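Local structure of putative enzyme related to aldose 1-epimerase (Salmonella typhimurium, 2HTA) at residues 30-35 / 128-133; 62-65 / 71-74; 111-116 / 134-139. The protein probably interconverts the alpha and beta anomers of glucose 6-phosphate, acting as a hexose-6-phosphate 1-epimerase (mutarotase). All blocks are in the same frame, centred on the assembly; numbering follows the deposited sequence.

Contact 1. Residues 30-35 / 128-133; sequences TPVLSR and NGVMLT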
loop_
_atom_site.group_PDB
_atom_site.type_symbol
_atom_site.label_atom_id
_atom_site.label_comp_id
_atom_site.label_asym_id
_atom_site.label_seq_id
_atom_site.Cartn_x
_atom_site.Cartn_y
_atom_site.Cartn_z
ATOM N N THR A 30 3.024 -14.020 -19.913
ATOM C CA THR A 30 4.440 -14.271 -20.198
ATOM C C THR A 30 4.860 -15.465 -19.378
ATOM O O THR A 30 4.071 -15.983 -18.583
ATOM C CB THR A 30 5.345 -13.036 -19.793
ATOM O OG1 THR A 30 5.455 -12.984 -18.376
ATOM C CG2 THR A 30 4.823 -11.747 -20.339
ATOM N N PRO A 31 6.112 -15.950 -19.531
ATOM C CA PRO A 31 6.450 -17.102 -18.703
ATOM C C PRO A 31 6.284 -16.867 -17.190
ATOM O O PRO A 31 6.084 -17.829 -16.442
ATOM C CB PRO A 31 7.952 -17.354 -19.048
ATOM C CG PRO A 31 8.084 -16.776 -20.444
ATOM C CD PRO A 31 7.213 -15.570 -20.434
ATOM N N VAL A 32 6.359 -15.606 -16.718
ATOM C CA VAL A 32 6.251 -15.396 -15.282
ATOM C C VAL A 32 4.954 -14.725 -14.825
ATOM O O VAL A 32 4.685 -14.701 -13.644
ATOM C CB VAL A 32 7.456 -14.650 -14.701
ATOM C CG1 VAL A 32 8.764 -15.384 -15.093
ATOM C CG2 VAL A 32 7.450 -13.247 -15.244
ATOM N N LEU A 33 4.201 -14.178 -15.766
ATOM C CA LEU A 33 3.013 -13.361 -15.490
ATOM C C LEU A 33 1.801 -14.100 -15.972
ATOM O O LEU A 33 1.722 -14.487 -17.139
ATOM C CB LEU A 33 3.076 -12.064 -16.267
ATOM C CG LEU A 33 3.813 -10.850 -15.688
ATOM C CD1 LEU A 33 3.733 -9.681 -16.703
ATOM C CD2 LEU A 33 3.291 -10.472 -14.308
ATOM N N SER A 34 0.815 -14.236 -15.095
ATOM C CA SER A 34 -0.443 -14.873 -15.458
ATOM C C SER A 34 -1.578 -14.063 -14.885
ATOM O O SER A 34 -1.383 -13.324 -13.920
ATOM C CB SER A 34 -0.505 -16.304 -14.891
ATOM O OG SER A 34 -0.460 -16.318 -13.444
ATOM N N ARG A 35 -2.732 -14.144 -15.535
ATOM C CA ARG A 35 -3.990 -13.743 -14.907
ATOM C C ARG A 35 -4.756 -14.917 -14.260
ATOM O O ARG A 35 -4.876 -16.029 -14.840
ATOM C CB ARG A 35 -4.917 -13.028 -15.878
ATOM C CG ARG A 35 -6.303 -12.810 -15.174
ATOM C CD ARG A 35 -7.291 -11.976 -15.914
ATOM N NE ARG A 35 -7.806 -12.549 -17.171
ATOM C CZ ARG A 35 -8.963 -13.189 -17.345
ATOM N NH1 ARG A 35 -9.800 -13.459 -16.342
ATOM N NH2 ARG A 35 -9.254 -13.599 -18.587
ATOM N N ASN A 128 16.062 -10.462 -13.455
ATOM C CA ASN A 128 16.072 -9.880 -12.099
ATOM C C ASN A 128 14.634 -9.656 -11.528
ATOM O O ASN A 128 14.432 -9.694 -10.327
ATOM C CB ASN A 128 16.813 -8.539 -12.080
ATOM C CG ASN A 128 18.268 -8.691 -12.458
ATOM O OD1 ASN A 128 18.878 -9.685 -12.099
ATOM N ND2 ASN A 128 18.801 -7.747 -13.169
ATOM N N GLY A 129 13.667 -9.446 -12.406
ATOM C CA GLY A 129 12.295 -9.294 -11.884
ATOM C C GLY A 129 11.403 -8.760 -12.977
ATOM O O GLY A 129 11.683 -8.993 -14.176
ATOM N N VAL A 130 10.323 -8.030 -12.585
ATOM C CA VAL A 130 9.284 -7.641 -13.534
ATOM C C VAL A 130 8.892 -6.180 -13.292
ATOM O O VAL A 130 8.922 -5.720 -12.140
ATOM C CB VAL A 130 8.017 -8.541 -13.383
ATOM C CG1 VAL A 130 6.990 -8.197 -14.457
ATOM C CG2 VAL A 130 8.383 -10.012 -13.534
ATOM N N MET A 131 8.585 -5.457 -14.356
ATOM C CA MET A 131 8.040 -4.079 -14.232
ATOM C C MET A 131 6.647 -4.090 -14.763
ATOM O O MET A 131 6.420 -4.722 -15.801
ATOM C CB MET A 131 8.844 -3.112 -15.136
ATOM C CG MET A 131 10.341 -2.948 -14.802
ATOM S SD MET A 131 11.102 -1.844 -16.112
ATOM C CE MET A 131 10.068 -0.349 -15.992
ATOM N N LEU A 132 5.718 -3.349 -14.136
ATOM C CA LEU A 132 4.333 -3.345 -14.625
ATOM C C LEU A 132 3.782 -1.926 -14.513
ATOM O O LEU A 132 4.118 -1.207 -13.559
ATOM C CB LEU A 132 3.431 -4.237 -13.748
ATOM C CG LEU A 132 3.748 -5.734 -13.571
ATOM C CD1 LEU A 132 4.678 -5.897 -12.382
ATOM C CD2 LEU A 132 2.414 -6.458 -13.288
ATOM N N THR A 133 2.943 -1.550 -15.481
ATOM C CA THR A 133 2.279 -0.237 -15.444
ATOM C C THR A 133 0.795 -0.484 -15.542
ATOM O O THR A 133 0.340 -1.102 -16.494
ATOM C CB THR A 133 2.666 0.588 -16.606
ATOM O OG1 THR A 133 4.088 0.807 -16.576
ATOM C CG2 THR A 133 1.988 1.936 -16.510
#
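Val32 and Val130 mark the closest backbone approach, yet their CA atoms remain 8.5 Å apart and no hydrogen bond joins the two segments, so side chains alone bridge the gap between two layers. Before strand 33-38 the chain curls through an ST turn, in which Thr30 OG1 accepts from Val32 N at 3.2 Å; Thr30 N also bonds Leu33 O at 3.1 Å. The turn delivers Val32 and Leu33 to Val130 with both CB atoms directed at the other segment. Val130 shares out its methyls. With CG1 opposite its own backbone N (chi1 -175°), that branch lies 4.2 Å from Leu33 CD1, while Val130 CG2 meets Val32 CG2 at 3.8 Å, the two valines running past one another in opposite senses. The second methyl of the Leu33 fork, CD2, touches Leu132 CD2 at 4.2 Å, so the fork straddles Val130 and Leu132. The patch is wholly apolar and small. Around it, Ile44 and Val46 of strand 41-48 press on Leu33, and Val46 also reaches Val130. His123 of strand 119-125 touches Thr30 and Leu33, Glu125 touches Val32 and is hydrogen-bonded to Thr30 OG1, and Val130 pairs by backbone with Val158 of strand 151-158.

Contact 2. Residues 62-65 / 71-74; sequences LLSW and EEVL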
loop_
_atom_site.group_PDB
_atom_site.type_symbol
_atom_site.label_atom_id
_atom_site.label_comp_id
_atom_site.label_asym_id
_atom_site.label_seq_id
_atom_site.Cartn_x
_atom_site.Cartn_y
_atom_site.Cartn_z
ATOM N N LEU A 62 -1.258 -3.909 -5.157
ATOM C CA LEU A 62 -0.222 -4.880 -4.855
ATOM C C LEU A 62 -0.631 -5.632 -3.583
ATOM O O LEU A 62 -0.723 -5.067 -2.536
ATOM C CB LEU A 62 1.121 -4.139 -4.683
ATOM C CG LEU A 62 2.343 -5.008 -4.314
ATOM C CD1 LEU A 62 2.699 -6.097 -5.346
ATOM C CD2 LEU A 62 3.554 -4.038 -4.083
ATOM N N LEU A 63 -0.855 -6.925 -3.705
ATOM C CA LEU A 63 -1.335 -7.777 -2.609
ATOM C C LEU A 63 -0.195 -8.418 -1.828
ATOM O O LEU A 63 -0.307 -8.613 -0.608
ATOM C CB LEU A 63 -2.133 -8.941 -3.218
ATOM C CG LEU A 63 -3.297 -8.541 -4.130
ATOM C CD1 LEU A 63 -3.992 -9.703 -4.795
ATOM C CD2 LEU A 63 -4.300 -7.731 -3.266
ATOM N N SER A 64 0.901 -8.732 -2.514
ATOM C CA SER A 64 1.982 -9.510 -1.837
ATOM C C SER A 64 3.284 -9.304 -2.611
ATOM O O SER A 64 3.242 -9.037 -3.805
ATOM C CB SER A 64 1.643 -11.028 -1.758
ATOM O OG SER A 64 1.679 -11.653 -3.027
ATOM N N TRP A 65 4.413 -9.469 -1.928
ATOM C CA TRP A 65 5.720 -9.368 -2.541
ATOM C C TRP A 65 6.643 -10.186 -1.631
ATOM O O TRP A 65 6.742 -9.929 -0.428
ATOM C CB TRP A 65 6.191 -7.883 -2.657
ATOM C CG TRP A 65 7.649 -7.772 -3.040
ATOM C CD1 TRP A 65 8.265 -8.353 -4.151
ATOM C CD2 TRP A 65 8.699 -7.144 -2.283
ATOM N NE1 TRP A 65 9.602 -8.023 -4.157
ATOM C CE2 TRP A 65 9.906 -7.349 -2.993
ATOM C CE3 TRP A 65 8.729 -6.416 -1.067
ATOM C CZ2 TRP A 65 11.160 -6.863 -2.538
ATOM C CZ3 TRP A 65 9.965 -5.907 -0.616
ATOM C CH2 TRP A 65 11.174 -6.161 -1.343
ATOM N N GLU A 71 10.988 -14.020 3.764
ATOM C CA GLU A 71 9.573 -14.266 4.072
ATOM C C GLU A 71 8.745 -13.174 3.405
ATOM O O GLU A 71 9.259 -12.114 3.031
ATOM C CB GLU A 71 9.352 -14.222 5.591
ATOM C CG GLU A 71 10.412 -15.036 6.368
ATOM C CD GLU A 71 9.966 -16.400 6.696
ATOM O OE1 GLU A 71 9.243 -17.028 5.867
ATOM O OE2 GLU A 71 10.328 -16.842 7.811
ATOM N N GLU A 72 7.464 -13.451 3.204
ATOM C CA GLU A 72 6.578 -12.430 2.634
ATOM C C GLU A 72 6.848 -11.074 3.307
ATOM O O GLU A 72 6.925 -10.953 4.537
ATOM C CB GLU A 72 5.105 -12.805 2.901
ATOM C CG GLU A 72 4.643 -14.146 2.227
ATOM C CD GLU A 72 4.515 -14.092 0.692
ATOM O OE1 GLU A 72 4.437 -12.977 0.073
ATOM O OE2 GLU A 72 4.487 -15.198 0.064
ATOM N N VAL A 73 6.914 -10.046 2.491
ATOM C CA VAL A 73 7.181 -8.704 3.008
ATOM C C VAL A 73 5.891 -7.942 3.310
ATOM O O VAL A 73 5.856 -7.157 4.247
ATOM C CB VAL A 73 8.015 -7.920 2.018
ATOM C CG1 VAL A 73 8.265 -6.466 2.525
ATOM C CG2 VAL A 73 9.359 -8.617 1.868
ATOM N N LEU A 74 4.888 -8.090 2.459
ATOM C CA LEU A 74 3.601 -7.434 2.660
ATOM C C LEU A 74 2.602 -8.339 3.339
ATOM O O LEU A 74 2.518 -9.515 3.044
ATOM C CB LEU A 74 3.008 -7.011 1.306
ATOM C CG LEU A 74 3.860 -6.004 0.503
ATOM C CD1 LEU A 74 3.254 -5.829 -0.868
ATOM C CD2 LEU A 74 3.956 -4.639 1.289
HETATM O O HOH W 1 4.143 -12.943 -2.699
HETATM O O HOH W 2 3.931 -10.319 0.793
#
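Trp65 meets both Val73 and Leu74 along its side chain. At the root, Trp65 CB lies 4.0 Å from Leu74 CD1. The torsion chi1 of 169°, which sets CG opposite the backbone N, then carries the indole alongside Val73, both side chains pointing the same way. Trp65 CE3 touches Val73 CB at 3.5 Å, and the next ring atom, CZ3, touches Val73 CG1 at 3.6 Å. Across the bicycle, NE1 gives its hydrogen to the carbonyl of Gly159. A single backbone bond ties the pair: Val73 N donates to Trp65 O at 2.9 Å, nearly straight (163°). Leu74 CD1 also packs 3.7 Å from Leu62 CG, the two leucine side chains lying roughly perpendicular. One water joins Ser64 OG, itself hydrogen-bonded to Ser54 OG, to Glu72 OE1; another accepts from Trp65 N at 2.9 Å and lies within bonding distance of Glu72 OE1 and Leu74 O. Strand 61-67 is an edge strand of its five-stranded sheet, where Leu63 and Ser64 form a classic beta bulge opposite Ser54. Ile17 of helix 14-22 covers Ser64 and Glu72, Ile304 of strand 298-308 backs Trp65 and Val73, and Cys162 of strand 162-169 touches Leu62 and Trp65.

Contact 3. Residues 111-116 / 134-139; sequences GFARNL and FELQSS
Leu136 meets Ala113 and Leu116 because its CG stands opposite the backbone N (chi1 -178°), and the second torsion of 77° spreads the two methyls toward different partners. Leu136 CD1 reaches Leu116 CB at 3.8 Å. Leu136 CD2 comes to Ala113 CB at 4.0 Å and is equally close to Ala113 CA, so it rests on the root of that residue as much as on its methyl. Leu116 offers the base of its side chain here; with chi1 at -60° its CG swings beside its own backbone N.

The two residues that receive the leucine fork are three positions apart and are brought to one side by a tight turn, in which Asn115 N bonds Phe112 O at 3.1 Å; a weak bond of 3.5 Å runs from Leu116 N to Ala113 O. No hydrogen bond links the two segments, so this is an apolar contact between a loop and a strand. Around it, Trp118 touches Leu136 and donates from NE1 to Ala113 O, while Thr142 and Tyr145 of helix 140-145 pack against the Leu116 side chain and Tyr145 also meets the Phe112 ring edge-to-face.

The turn matters for what it carries away from Leu136. The CB of Arg114 points away from the strand; its NH2 is bonded to the carbonyl of Ser109, and the residue is by similarity a substrate-binding one. The contact thus seats an arginine-bearing loop on a strand of the large antiparallel sheet, consistent with the beta-sandwich fold of the galactose mutarotase clan, in which loops beside the sheets contribute to the sugar site.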
loop_
_atom_site.group_PDB
_atom_site.type_symbol
_atom_site.label_atom_id
_atom_site.label_comp_id
_atom_site.label_asym_id
_atom_site.label_seq_id
_atom_site.Cartn_x
_atom_site.Cartn_y
_atom_site.Cartn_z
ATOM N N GLY A 111 -10.183 7.884 -0.826
ATOM C CA GLY A 111 -10.499 8.098 -2.237
ATOM C C GLY A 111 -11.382 7.066 -2.887
ATOM O O GLY A 111 -12.180 6.391 -2.206
ATOM N N PHE A 112 -11.226 6.900 -4.198
ATOM C CA PHE A 112 -12.009 5.888 -4.937
ATOM C C PHE A 112 -11.160 5.036 -5.914
ATOM O O PHE A 112 -11.647 4.060 -6.479
ATOM C CB PHE A 112 -13.195 6.549 -5.650
ATOM C CG PHE A 112 -12.796 7.633 -6.590
ATOM C CD1 PHE A 112 -12.980 8.963 -6.227
ATOM C CD2 PHE A 112 -12.208 7.347 -7.825
ATOM C CE1 PHE A 112 -12.638 9.980 -7.097
ATOM C CE2 PHE A 112 -11.861 8.377 -8.715
ATOM C CZ PHE A 112 -12.053 9.715 -8.319
ATOM N N ALA A 113 -9.897 5.410 -6.113
ATOM C CA ALA A 113 -9.051 4.630 -7.065
ATOM C C ALA A 113 -8.856 3.164 -6.663
ATOM O O ALA A 113 -8.749 2.293 -7.523
ATOM C CB ALA A 113 -7.720 5.338 -7.225
ATOM N N ARG A 114 -8.889 2.877 -5.359
ATOM C CA ARG A 114 -8.654 1.502 -4.848
ATOM C C ARG A 114 -9.855 0.607 -5.088
ATOM O O ARG A 114 -9.819 -0.621 -4.852
ATOM C CB ARG A 114 -8.261 1.549 -3.377
ATOM C CG ARG A 114 -9.352 2.144 -2.428
ATOM C CD ARG A 114 -8.766 2.188 -1.057
ATOM N NE ARG A 114 -9.710 2.652 -0.052
ATOM C CZ ARG A 114 -9.731 2.242 1.199
ATOM N NH1 ARG A 114 -8.880 1.304 1.624
ATOM N NH2 ARG A 114 -10.650 2.753 2.049
ATOM N N ASN A 115 -10.971 1.234 -5.493
ATOM C CA ASN A 115 -12.236 0.502 -5.698
ATOM C C ASN A 115 -12.541 0.180 -7.155
ATOM O O ASN A 115 -13.448 -0.642 -7.442
ATOM C CB ASN A 115 -13.430 1.326 -5.152
ATOM C CG ASN A 115 -13.261 1.732 -3.696
ATOM O OD1 ASN A 115 -12.714 2.810 -3.382
ATOM N ND2 ASN A 115 -13.673 0.860 -2.793
ATOM N N LEU A 116 -11.782 0.732 -8.079
ATOM C CA LEU A 116 -12.094 0.617 -9.517
ATOM C C LEU A 116 -11.085 -0.264 -10.257
ATOM O O LEU A 116 -9.936 -0.360 -9.824
ATOM C CB LEU A 116 -12.086 2.017 -10.150
ATOM C CG LEU A 116 -13.093 3.006 -9.558
ATOM C CD1 LEU A 116 -12.783 4.395 -10.171
ATOM C CD2 LEU A 116 -14.530 2.531 -9.921
ATOM N N PHE A 134 0.052 0.036 -14.571
ATOM C CA PHE A 134 -1.418 -0.036 -14.556
ATOM C C PHE A 134 -1.944 1.371 -14.811
ATOM O O PHE A 134 -1.312 2.387 -14.421
ATOM C CB PHE A 134 -1.897 -0.529 -13.180
ATOM C CG PHE A 134 -1.531 -1.942 -12.867
ATOM C CD1 PHE A 134 -0.282 -2.265 -12.244
ATOM C CD2 PHE A 134 -2.392 -2.973 -13.207
ATOM C CE1 PHE A 134 0.031 -3.626 -11.933
ATOM C CE2 PHE A 134 -2.077 -4.309 -12.873
ATOM C CZ PHE A 134 -0.890 -4.631 -12.254
ATOM N N GLU A 135 -3.132 1.463 -15.420
ATOM C CA GLU A 135 -3.686 2.799 -15.712
ATOM C C GLU A 135 -5.167 2.856 -15.273
ATOM O O GLU A 135 -5.922 1.913 -15.523
ATOM C CB GLU A 135 -3.623 3.016 -17.219
ATOM C CG GLU A 135 -4.155 4.384 -17.642
ATOM C CD GLU A 135 -4.015 4.576 -19.150
ATOM O OE1 GLU A 135 -4.821 4.024 -19.906
ATOM O OE2 GLU A 135 -3.054 5.220 -19.583
ATOM N N LEU A 136 -5.567 3.984 -14.696
ATOM C CA LEU A 136 -6.971 4.242 -14.389
ATOM C C LEU A 136 -7.343 5.545 -15.054
ATOM O O LEU A 136 -6.560 6.490 -15.049
ATOM C CB LEU A 136 -7.205 4.318 -12.889
ATOM C CG LEU A 136 -8.696 4.538 -12.494
ATOM C CD1 LEU A 136 -9.460 3.200 -12.640
ATOM C CD2 LEU A 136 -8.690 4.942 -11.052
ATOM N N GLN A 137 -8.529 5.600 -15.699
ATOM C CA GLN A 137 -8.966 6.868 -16.301
ATOM C C GLN A 137 -10.330 7.252 -15.801
ATOM O O GLN A 137 -11.128 6.397 -15.421
ATOM C CB GLN A 137 -9.009 6.783 -17.810
ATOM C CG GLN A 137 -7.576 6.626 -18.396
ATOM C CD GLN A 137 -7.562 6.787 -19.861
ATOM O OE1 GLN A 137 -7.949 5.873 -20.571
ATOM N NE2 GLN A 137 -7.125 7.956 -20.344
ATOM N N SER A 138 -10.605 8.538 -15.829
ATOM C CA SER A 138 -11.953 9.018 -15.533
ATOM C C SER A 138 -12.946 8.503 -16.559
ATOM O O SER A 138 -12.582 8.099 -17.679
ATOM C CB SER A 138 -11.969 10.570 -15.521
ATOM O OG SER A 138 -11.320 11.078 -16.655
ATOM N N SER A 139 -14.204 8.482 -16.170
ATOM C CA SER A 139 -15.267 7.986 -17.039
ATOM C C SER A 139 -16.502 8.783 -16.623
ATOM O O SER A 139 -16.463 9.526 -15.637
ATOM C CB SER A 139 -15.507 6.531 -16.730
ATOM O OG SER A 139 -15.995 6.398 -15.400
#

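Contacts 1 and 3 use successive parts of strand 130-137 in the nine-stranded sheet, their centres 21 Å apart. Contacts 1 and 2 both involve the five-stranded sheet, through strands 33-38 and 61-67, with centres 15 Å apart and nearest atoms about 7 Å apart. Along the chain, contact 2 falls entirely between the two segments of contact 1; contact 3 opens after contact 2 has closed, and its segments alternate with those of contact 1. Contacts 2 and 3 have centres 22 Å apart. Contact 1 bridges the five- and nine-stranded sheets, contact 2 secures a loop at the edge of the smaller one, and contact 3 ties to the larger the loop of Arg114, which probably binds substrate.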